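Local coordinates for protein fungal protease inhibitor-1 (Antheraea mylitta, PDB 3BT4) that inhibits trypsin, chymotrypsin and proteases of the fungi Aspergillus oryzae and Rhizopus oryzae, at residues 2-7 with 57-62; 31-36 with 40-45; 73-76 with 81-84. All coordinates share one frame; numbering follows the deposited sequence.

Contact 1 of 3, residues 2-7 with 57-62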
ATOM      1  N   LEU A   2       2.950  -3.997 -14.585  1.00 39.48           N
ATOM      2  CA  LEU A   2       4.165  -3.299 -15.045  1.00 38.73           C
ATOM      3  C   LEU A   2       5.385  -3.450 -14.129  1.00 37.48           C
ATOM      4  O   LEU A   2       5.636  -2.566 -13.305  1.00 37.90           O
ATOM      5  CB  LEU A   2       3.876  -1.804 -15.355  1.00 38.80           C
ATOM      6  CG  LEU A   2       2.780  -1.005 -14.629  1.00 39.24           C
ATOM      7  CD1 LEU A   2       3.226  -0.444 -13.274  1.00 39.19           C
ATOM      8  CD2 LEU A   2       2.285   0.123 -15.529  1.00 39.52           C
ATOM      9  N   ILE A   3       6.143  -4.544 -14.297  1.00 35.54           N
ATOM     10  CA  ILE A   3       7.356  -4.859 -13.478  1.00 33.82           C
ATOM     11  C   ILE A   3       7.998  -3.662 -12.726  1.00 32.16           C
ATOM     12  O   ILE A   3       8.374  -2.646 -13.329  1.00 31.98           O
ATOM     13  CB  ILE A   3       8.456  -5.633 -14.283  1.00 34.13           C
ATOM     14  CG1 ILE A   3       7.905  -6.946 -14.860  1.00 33.81           C
ATOM     15  CG2 ILE A   3       9.691  -5.906 -13.395  1.00 34.98           C
ATOM     16  CD1 ILE A   3       8.853  -7.667 -15.850  1.00 33.95           C
ATOM     17  N   CYS A   4       8.109  -3.797 -11.403  1.00 29.48           N
ATOM     18  CA  CYS A   4       8.547  -2.689 -10.570  1.00 26.75           C
ATOM     19  C   CYS A   4      10.001  -2.893 -10.196  1.00 26.31           C
ATOM     20  O   CYS A   4      10.304  -3.310  -9.082  1.00 26.13           O
ATOM     21  CB  CYS A   4       7.668  -2.576  -9.314  1.00 26.31           C
ATOM     22  SG  CYS A   4       5.938  -2.241  -9.647  1.00 19.76           S
ATOM     23  N   GLY A   5      10.891  -2.609 -11.145  1.00 25.72           N
ATOM     24  CA  GLY A   5      12.341  -2.743 -10.948  1.00 24.73           C
ATOM     25  C   GLY A   5      12.830  -1.762  -9.904  1.00 23.83           C
ATOM     26  O   GLY A   5      12.139  -0.798  -9.584  1.00 24.07           O
ATOM     27  N   THR A   6      14.017  -1.988  -9.361  1.00 23.26           N
ATOM     28  CA  THR A   6      14.492  -1.129  -8.275  1.00 22.99           C
ATOM     29  C   THR A   6      14.485   0.381  -8.617  1.00 21.91           C
ATOM     30  O   THR A   6      14.297   1.224  -7.729  1.00 21.64           O
ATOM     31  CB  THR A   6      15.850  -1.591  -7.730  1.00 23.22           C
ATOM     32  OG1 THR A   6      16.776  -1.700  -8.810  1.00 24.55           O
ATOM     33  CG2 THR A   6      15.706  -2.960  -7.041  1.00 24.55           C
ATOM     34  N   ASN A   7      14.631   0.710  -9.901  1.00 20.62           N
ATOM     35  CA  ASN A   7      14.732   2.105 -10.345  1.00 19.63           C
ATOM     36  C   ASN A   7      13.509   2.670 -11.036  1.00 18.80           C
ATOM     37  O   ASN A   7      13.577   3.752 -11.615  1.00 18.74           O
ATOM     38  CB  ASN A   7      15.904   2.260 -11.306  1.00 20.22           C
ATOM     39  CG  ASN A   7      17.230   2.053 -10.635  1.00 20.87           C
ATOM     40  OD1 ASN A   7      17.479   2.573  -9.547  1.00 22.04           O
ATOM     41  ND2 ASN A   7      18.100   1.288 -11.284  1.00 22.75           N
ATOM     42  N   SER A  57      -2.476  -3.871  -5.185  1.00 18.91           N
ATOM     43  CA  SER A  57      -1.435  -4.326  -6.109  1.00 19.24           C
ATOM     44  C   SER A  57      -0.726  -3.119  -6.719  1.00 19.06           C
ATOM     45  O   SER A  57      -1.298  -2.405  -7.537  1.00 18.36           O
ATOM     46  CB  SER A  57      -2.007  -5.248  -7.195  1.00 19.39           C
ATOM     47  OG  SER A  57      -0.988  -5.651  -8.105  1.00 20.90           O
ATOM     48  N   LYS A  58       0.514  -2.898  -6.280  1.00 20.02           N
ATOM     49  CA  LYS A  58       1.355  -1.794  -6.767  1.00 21.17           C
ATOM     50  C   LYS A  58       1.788  -2.029  -8.213  1.00 22.24           C
ATOM     51  O   LYS A  58       1.906  -1.075  -8.987  1.00 22.54           O
ATOM     52  CB  LYS A  58       2.577  -1.582  -5.875  1.00 20.58           C
ATOM     53  CG  LYS A  58       3.642  -2.622  -6.016  1.00 19.51           C
ATOM     54  CD  LYS A  58       4.890  -2.231  -5.272  1.00 19.28           C
ATOM     55  CE  LYS A  58       5.885  -3.366  -5.310  1.00 20.32           C
ATOM     56  NZ  LYS A  58       7.216  -2.949  -4.817  1.00 22.03           N
ATOM     57  N   GLU A  59       1.980  -3.301  -8.566  1.00 23.21           N
ATOM     58  CA  GLU A  59       2.282  -3.725  -9.937  1.00 24.26           C
ATOM     59  C   GLU A  59       1.214  -3.254 -10.886  1.00 24.58           C
ATOM     60  O   GLU A  59       1.428  -3.151 -12.086  1.00 25.23           O
ATOM     61  CB  GLU A  59       2.346  -5.253 -10.016  1.00 24.13           C
ATOM     62  CG  GLU A  59       3.544  -5.879  -9.334  1.00 24.53           C
ATOM     63  CD  GLU A  59       3.497  -5.812  -7.817  1.00 24.19           C
ATOM     64  OE1 GLU A  59       4.582  -5.775  -7.204  1.00 25.42           O
ATOM     65  OE2 GLU A  59       2.398  -5.807  -7.227  1.00 23.40           O
ATOM     66  N   ILE A  60       0.058  -2.959 -10.323  1.00 25.49           N
ATOM     67  CA  ILE A  60      -1.142  -2.711 -11.091  1.00 26.41           C
ATOM     68  C   ILE A  60      -1.627  -1.273 -10.906  1.00 26.24           C
ATOM     69  O   ILE A  60      -2.501  -0.792 -11.653  1.00 26.98           O
ATOM     70  CB  ILE A  60      -2.232  -3.747 -10.659  1.00 26.73           C
ATOM     71  CG1 ILE A  60      -2.672  -4.612 -11.832  1.00 27.82           C
ATOM     72  CG2 ILE A  60      -3.397  -3.105  -9.950  1.00 28.05           C
ATOM     73  CD1 ILE A  60      -1.856  -5.877 -11.977  1.00 27.84           C
ATOM     74  N   GLY A  61      -1.068  -0.600  -9.896  1.00 25.49           N
ATOM     75  CA  GLY A  61      -1.491   0.742  -9.511  1.00 23.76           C
ATOM     76  C   GLY A  61      -2.744   0.830  -8.654  1.00 22.93           C
ATOM     77  O   GLY A  61      -3.277   1.919  -8.461  1.00 23.02           O
ATOM     78  N   GLU A  62      -3.220  -0.296  -8.129  1.00 22.14           N
ATOM     79  CA  GLU A  62      -4.372  -0.286  -7.212  1.00 21.02           C
ATOM     80  C   GLU A  62      -3.895  -0.244  -5.788  1.00 19.30           C
ATOM     81  O   GLU A  62      -3.551  -1.266  -5.224  1.00 19.04           O
ATOM     82  CB  GLU A  62      -5.253  -1.515  -7.407  1.00 21.57           C
ATOM     83  CG  GLU A  62      -6.080  -1.468  -8.668  1.00 25.09           C
ATOM     84  CD  GLU A  62      -7.061  -0.300  -8.732  1.00 28.33           C
ATOM     85  OE1 GLU A  62      -7.868  -0.120  -7.796  1.00 30.42           O
ATOM     86  OE2 GLU A  62      -7.024   0.433  -9.740  1.00 30.95           O
TER

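Contact 2 of 3, residues 31-36 with 40-45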
ATOM      1  N   ALA A  31       6.625   5.661   3.303  1.00 14.30           N
ATOM      2  CA  ALA A  31       7.365   6.338   2.250  1.00 14.50           C
ATOM      3  C   ALA A  31       6.968   5.885   0.842  1.00 14.06           C
ATOM      4  O   ALA A  31       7.016   6.671  -0.110  1.00 14.73           O
ATOM      5  CB  ALA A  31       8.866   6.143   2.473  1.00 14.61           C
ATOM      6  N   ASN A  32       6.592   4.620   0.704  1.00 13.40           N
ATOM      7  CA  ASN A  32       6.285   4.039  -0.614  1.00 13.19           C
ATOM      8  C   ASN A  32       5.030   3.188  -0.549  1.00 12.19           C
ATOM      9  O   ASN A  32       5.089   2.041  -0.119  1.00 11.53           O
ATOM     10  CB  ASN A  32       7.460   3.180  -1.100  1.00 14.02           C
ATOM     11  CG  ASN A  32       8.720   3.999  -1.351  1.00 15.21           C
ATOM     12  OD1 ASN A  32       8.903   4.542  -2.432  1.00 20.01           O
ATOM     13  ND2 ASN A  32       9.580   4.088  -0.359  1.00 14.86           N
ATOM     14  N   HIS A  33       3.894   3.765  -0.952  1.00 12.08           N
ATOM     15  CA  HIS A  33       2.589   3.091  -0.822  1.00 11.30           C
ATOM     16  C   HIS A  33       1.693   3.274  -2.033  1.00 11.90           C
ATOM     17  O   HIS A  33       1.122   2.307  -2.517  1.00 11.20           O
ATOM     18  CB  HIS A  33       1.829   3.524   0.453  1.00 10.88           C
ATOM     19  CG  HIS A  33       0.650   2.643   0.775  1.00  9.80           C
ATOM     20  ND1 HIS A  33       0.785   1.404   1.366  1.00 10.36           N
ATOM     21  CD2 HIS A  33      -0.677   2.810   0.562  1.00  8.31           C
ATOM     22  CE1 HIS A  33      -0.405   0.840   1.494  1.00  8.05           C
ATOM     23  NE2 HIS A  33      -1.307   1.671   1.008  1.00  7.94           N
ATOM     24  N   SER A  34       1.559   4.514  -2.506  1.00 12.12           N
ATOM     25  CA  SER A  34       0.549   4.856  -3.507  1.00 12.94           C
ATOM     26  C   SER A  34       1.086   4.910  -4.921  1.00 13.12           C
ATOM     27  O   SER A  34       2.278   5.184  -5.138  1.00 12.91           O
ATOM     28  CB  SER A  34      -0.113   6.198  -3.191  1.00 12.13           C
ATOM     29  OG  SER A  34      -0.504   6.219  -1.837  1.00 16.07           O
ATOM     30  N   GLY A  35       0.179   4.674  -5.872  1.00 13.24           N
ATOM     31  CA  GLY A  35       0.495   4.795  -7.299  1.00 14.34           C
ATOM     32  C   GLY A  35       1.124   3.556  -7.886  1.00 14.44           C
ATOM     33  O   GLY A  35       1.492   2.624  -7.167  1.00 13.53           O
ATOM     34  N   LYS A  36       1.232   3.529  -9.214  1.00 15.61           N
ATOM     35  CA  LYS A  36       1.955   2.440  -9.878  1.00 16.09           C
ATOM     36  C   LYS A  36       3.333   2.251  -9.235  1.00 15.49           C
ATOM     37  O   LYS A  36       4.075   3.228  -9.037  1.00 15.16           O
ATOM     38  CB  LYS A  36       2.061   2.701 -11.380  1.00 16.15           C
ATOM     39  CG  LYS A  36       0.707   2.613 -12.084  1.00 17.54           C
ATOM     40  CD  LYS A  36       0.802   2.878 -13.585  1.00 18.73           C
ATOM     41  CE  LYS A  36       0.634   4.363 -13.918  1.00 22.62           C
ATOM     42  NZ  LYS A  36      -0.659   4.907 -13.402  1.00 24.68           N
ATOM     43  N   CYS A  40       4.631   6.753  -4.518  1.00 15.11           N
ATOM     44  CA  CYS A  40       4.148   7.842  -3.661  1.00 15.34           C
ATOM     45  C   CYS A  40       3.935   7.453  -2.192  1.00 14.64           C
ATOM     46  O   CYS A  40       3.399   6.381  -1.890  1.00 14.10           O
ATOM     47  CB  CYS A  40       2.870   8.463  -4.225  1.00 15.30           C
ATOM     48  SG  CYS A  40       3.099   9.418  -5.764  1.00 18.28           S
ATOM     49  N   PRO A  41       4.340   8.344  -1.275  1.00 14.65           N
ATOM     50  CA  PRO A  41       4.064   8.172   0.156  1.00 15.02           C
ATOM     51  C   PRO A  41       2.561   8.210   0.436  1.00 15.05           C
ATOM     52  O   PRO A  41       1.810   8.754  -0.350  1.00 14.69           O
ATOM     53  CB  PRO A  41       4.757   9.392   0.787  1.00 15.42           C
ATOM     54  CG  PRO A  41       4.848  10.399  -0.363  1.00 14.77           C
ATOM     55  CD  PRO A  41       5.094   9.580  -1.550  1.00 14.20           C
ATOM     56  N   ALA A  42       2.130   7.623   1.548  1.00 15.72           N
ATOM     57  CA  ALA A  42       0.714   7.639   1.925  1.00 15.57           C
ATOM     58  C   ALA A  42       0.540   7.662   3.433  1.00 15.64           C
ATOM     59  O   ALA A  42       1.403   7.192   4.173  1.00 16.13           O
ATOM     60  CB  ALA A  42       0.017   6.434   1.358  1.00 15.95           C
ATOM     61  N   CYS A  43      -0.581   8.213   3.885  1.00 15.55           N
ATOM     62  CA  CYS A  43      -1.008   8.047   5.266  1.00 15.46           C
ATOM     63  C   CYS A  43      -1.961   6.855   5.252  1.00 14.96           C
ATOM     64  O   CYS A  43      -3.046   6.921   4.676  1.00 14.85           O
ATOM     65  CB  CYS A  43      -1.675   9.321   5.785  1.00 15.99           C
ATOM     66  SG  CYS A  43      -0.612  10.825   5.535  1.00 17.95           S
ATOM     67  N   VAL A  44      -1.519   5.740   5.831  1.00 14.20           N
ATOM     68  CA  VAL A  44      -2.282   4.493   5.722  1.00 13.29           C
ATOM     69  C   VAL A  44      -3.057   4.100   6.990  1.00 13.22           C
ATOM     70  O   VAL A  44      -2.675   4.429   8.115  1.00 11.73           O
ATOM     71  CB  VAL A  44      -1.401   3.321   5.201  1.00 13.40           C
ATOM     72  CG1 VAL A  44      -0.635   3.763   3.955  1.00 12.29           C
ATOM     73  CG2 VAL A  44      -0.439   2.848   6.246  1.00 12.75           C
ATOM     74  N   THR A  45      -4.167   3.406   6.766  1.00 12.96           N
ATOM     75  CA  THR A  45      -4.964   2.801   7.816  1.00 13.66           C
ATOM     76  C   THR A  45      -4.740   1.285   7.805  1.00 12.93           C
ATOM     77  O   THR A  45      -4.676   0.670   6.752  1.00 11.92           O
ATOM     78  CB  THR A  45      -6.449   3.167   7.596  1.00 13.70           C
ATOM     79  OG1 THR A  45      -6.600   4.575   7.820  1.00 17.96           O
ATOM     80  CG2 THR A  45      -7.405   2.382   8.531  1.00 16.10           C
TER
HETATM   81  O   HOH W   1      -0.768   9.241  -0.965  1.00 20.69           O

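Contact 3 of 3, residues 73-76 with 81-84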
ATOM      1  N   LYS A  73      -2.923 -10.702   4.518  1.00 19.08           N
ATOM      2  CA  LYS A  73      -3.088 -10.327   3.113  1.00 19.71           C
ATOM      3  C   LYS A  73      -4.564 -10.211   2.741  1.00 19.54           C
ATOM      4  O   LYS A  73      -5.393 -10.953   3.239  1.00 19.26           O
ATOM      5  CB  LYS A  73      -2.350 -11.308   2.169  1.00 20.47           C
ATOM      6  CG  LYS A  73      -0.804 -11.484   2.407  1.00 21.97           C
ATOM      7  CD  LYS A  73      -0.051 -10.147   2.648  1.00 24.17           C
ATOM      8  CE  LYS A  73       1.496 -10.270   2.781  1.00 23.58           C
ATOM      9  NZ  LYS A  73       1.999 -11.323   3.724  1.00 23.68           N
ATOM     10  N   CYS A  74      -4.876  -9.269   1.863  1.00 19.47           N
ATOM     11  CA  CYS A  74      -6.219  -9.114   1.346  1.00 19.94           C
ATOM     12  C   CYS A  74      -6.529 -10.157   0.279  1.00 20.57           C
ATOM     13  O   CYS A  74      -6.214  -9.972  -0.899  1.00 20.51           O
ATOM     14  CB  CYS A  74      -6.421  -7.714   0.771  1.00 19.90           C
ATOM     15  SG  CYS A  74      -8.121  -7.376   0.382  1.00 19.34           S
ATOM     16  N   LEU A  75      -7.164 -11.244   0.709  1.00 20.75           N
ATOM     17  CA  LEU A  75      -7.557 -12.315  -0.188  1.00 21.20           C
ATOM     18  C   LEU A  75      -9.055 -12.488  -0.139  1.00 21.57           C
ATOM     19  O   LEU A  75      -9.647 -12.562   0.942  1.00 21.44           O
ATOM     20  CB  LEU A  75      -6.879 -13.634   0.201  1.00 21.27           C
ATOM     21  CG  LEU A  75      -5.362 -13.751   0.012  1.00 21.46           C
ATOM     22  CD1 LEU A  75      -4.879 -15.109   0.475  1.00 21.84           C
ATOM     23  CD2 LEU A  75      -4.979 -13.518  -1.450  1.00 23.20           C
ATOM     24  N   ASN A  76      -9.662 -12.579  -1.319  1.00 21.93           N
ATOM     25  CA  ASN A  76     -11.116 -12.740  -1.448  1.00 22.10           C
ATOM     26  C   ASN A  76     -11.880 -11.573  -0.804  1.00 21.28           C
ATOM     27  O   ASN A  76     -13.040 -11.705  -0.409  1.00 21.25           O
ATOM     28  CB  ASN A  76     -11.571 -14.115  -0.913  1.00 22.67           C
ATOM     29  CG  ASN A  76     -10.858 -15.307  -1.615  1.00 25.15           C
ATOM     30  OD1 ASN A  76     -10.863 -16.429  -1.113  1.00 26.78           O
ATOM     31  ND2 ASN A  76     -10.253 -15.056  -2.770  1.00 27.54           N
ATOM     32  N   LYS A  81      -5.242 -14.405   7.290  1.00 26.51           N
ATOM     33  CA  LYS A  81      -4.007 -15.002   7.781  1.00 30.35           C
ATOM     34  C   LYS A  81      -3.482 -16.002   6.749  1.00 32.60           C
ATOM     35  O   LYS A  81      -4.082 -17.057   6.512  1.00 33.27           O
ATOM     36  CB  LYS A  81      -4.207 -15.678   9.144  1.00 29.70           C
ATOM     37  CG  LYS A  81      -2.897 -16.108   9.806  1.00 30.27           C
ATOM     38  CD  LYS A  81      -3.130 -16.759  11.165  1.00 31.17           C
ATOM     39  CE  LYS A  81      -3.655 -15.766  12.214  1.00 33.19           C
ATOM     40  NZ  LYS A  81      -4.049 -16.434  13.498  1.00 32.29           N
ATOM     41  N   VAL A  82      -2.385 -15.633   6.108  1.00 35.59           N
ATOM     42  CA  VAL A  82      -1.675 -16.530   5.215  1.00 38.54           C
ATOM     43  C   VAL A  82      -0.432 -16.995   5.948  1.00 40.78           C
ATOM     44  O   VAL A  82       0.370 -16.180   6.423  1.00 41.41           O
ATOM     45  CB  VAL A  82      -1.251 -15.835   3.896  1.00 38.42           C
ATOM     46  CG1 VAL A  82      -0.171 -16.645   3.173  1.00 39.06           C
ATOM     47  CG2 VAL A  82      -2.448 -15.622   2.997  1.00 38.23           C
ATOM     48  N   THR A  83      -0.278 -18.302   6.058  1.00 43.34           N
ATOM     49  CA  THR A  83       0.974 -18.843   6.526  1.00 45.86           C
ATOM     50  C   THR A  83       1.572 -19.680   5.372  1.00 47.32           C
ATOM     51  O   THR A  83       0.936 -20.623   4.888  1.00 47.42           O
ATOM     52  CB  THR A  83       0.811 -19.538   7.925  1.00 45.95           C
ATOM     53  OG1 THR A  83       2.010 -19.386   8.706  1.00 46.99           O
ATOM     54  CG2 THR A  83       0.429 -21.006   7.811  1.00 46.50           C
ATOM     55  N   PRO A  84       2.774 -19.288   4.884  1.00 48.83           N
ATOM     56  CA  PRO A  84       3.390 -19.943   3.721  1.00 49.73           C
ATOM     57  C   PRO A  84       3.845 -21.385   4.005  1.00 50.62           C
ATOM     58  O   PRO A  84       4.415 -21.664   5.070  1.00 50.31           O
ATOM     59  CB  PRO A  84       4.589 -19.038   3.402  1.00 49.73           C
ATOM     60  CG  PRO A  84       4.950 -18.431   4.716  1.00 49.65           C
ATOM     61  CD  PRO A  84       3.631 -18.204   5.409  1.00 49.09           C
TER

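Contact 1 of 3, residues 2-7 with 57-62
The backbone N of Leu2 donates to the carbonyl O of Glu59 at 3.0 Å. The bond lies in the carbonyl plane, with an N-H...O angle of 157°, and is the one hydrogen bond between the two segments. The Leu2 side chain leans over the same acceptor: its CD1 comes to 3.5 Å from Glu59 O, so a methyl covers the oxygen from above the plane in which the N-H approaches. Two residues further on, Cys4 points its side chain at the 57-62 loop. With SG anti to the carbonyl carbon (chi1 -62°), the sulfur rests 4.0 Å from Glu59 CA, and the aliphatic CG of Lys58 lies 4.3 Å from the same SG. The sulfur thus sits against backbone and aliphatic carbon of Lys58 and Glu59. It is also half of the disulfide to Cys37, and Lys58 is backbone hydrogen-bonded to that same Cys37, so the 57-62 turn packs on one half of the cystine and is hydrogen-bonded to the other. The turn itself is closed by a pair of backbone bonds between Ser57 and Glu62, with Gly61 and Glu62 both facing Ser57 in a G1 beta bulge; the positive phi of Gly61, 80°, suits glycine. The contact lies at the protein surface, where the N-terminal loop ahead of helix 8-11 meets the loop between strands 40-47 and 66-68.

Contact 2 of 3, residues 31-36 with 40-45
Cys40 O takes two backbone donors at once, His33 N at 2.8 Å and Ser34 N at 2.7 Å, so the two N-H groups share one acceptor. Cys40 N returns a bond to Ser34 O at 2.9 Å, completing the antiparallel hydrogen-bonded pair of Ser34 and Cys40. Val44 CG1 sits over the centre of the His33 ring in a CH-pi contact, 3.5 Å from the centroid and 8° off the ring normal, while the methyl of Ala42 packs against His33 CB. Because both His33 and Ser34 face Cys40, the arrangement is a classic beta bulge, formed where short strand 33-34 meets the start of strand 40-47 after the chain turns a corner at residues 31 and 32. Ser34 OG, anti to the carbonyl carbon (chi1 -49°), lies beside Ala42 CB; a water lies 3.2 Å from Ser34 OG and donates to Pro41 O, 2.7 Å from the water oxygen. At the polar end of the ring, His33 NE2 is hydrogen-bonded to Pro64 O. An alanine in place of His33 would probably leave Val44 CG1 without its ring face and Pro64 O without the NE2 hydrogen-bonded to it. Further out, the ring of Tyr56 meets that of His33 with the planes at about 30°, and its hydroxyl is hydrogen-bonded to His33 O. Cys40 and Cys43 carry disulfides to Cys14 and Cys23.

Contact 3 of 3, residues 73-76 with 81-84
Leu75 and Val82 meet through one methyl each, at the edge of a two-stranded antiparallel hairpin made by strands 73-75 and 78-80. Residue 82 belongs to the tail that leaves the second strand, and the contact is made by carbon atoms alone, with no hydrogen bond across it. Leu75 points its side chain at the tail: CG stands anti to the carbonyl carbon (chi1 -68°), and the extended second torsion, 179°, carries CD1 outward to the valine. Val82 faces it across the contact. Its CG1 is anti to the backbone N (chi1 163°), which leaves CG2 beside that nitrogen and turned to the leucine, and the two side chains cross at about a right angle. Lys73 adds a looser touch from the same strand, through its CB, 4.4 Å from Val82 CG2. Its ammonium group turns to Pro71 O, to which NZ is hydrogen-bonded. The hairpin itself is tied to the rest of the protein by the disulfide from Cys74 to Cys53, while the Lys73 backbone pairs with Thr80. The contact is on the surface, and its closest approach is between Leu75 CD1 and Val82 CG2, at 3.5 Å.

From the N terminus, the chain passes through segment 2-7, helix 8-11 and strand 28-30 before reaching 31-36, where contact 2 closes a short loop back onto 40-45. Contact 1 closes the longer loop when residues 57-62 return to 2-7, and contact 2 is nested inside it. The two touch where Lys36 meets Leu2 and Gly61, so the N-terminal segment, the end of 31-36 and the 57-62 turn adjoin one another. Contact 3 follows in series, joining the C-terminal hairpin to its own tail; its centre is about 20 Å from that of contact 1 and about 21 Å from that of contact 2, and it touches neither.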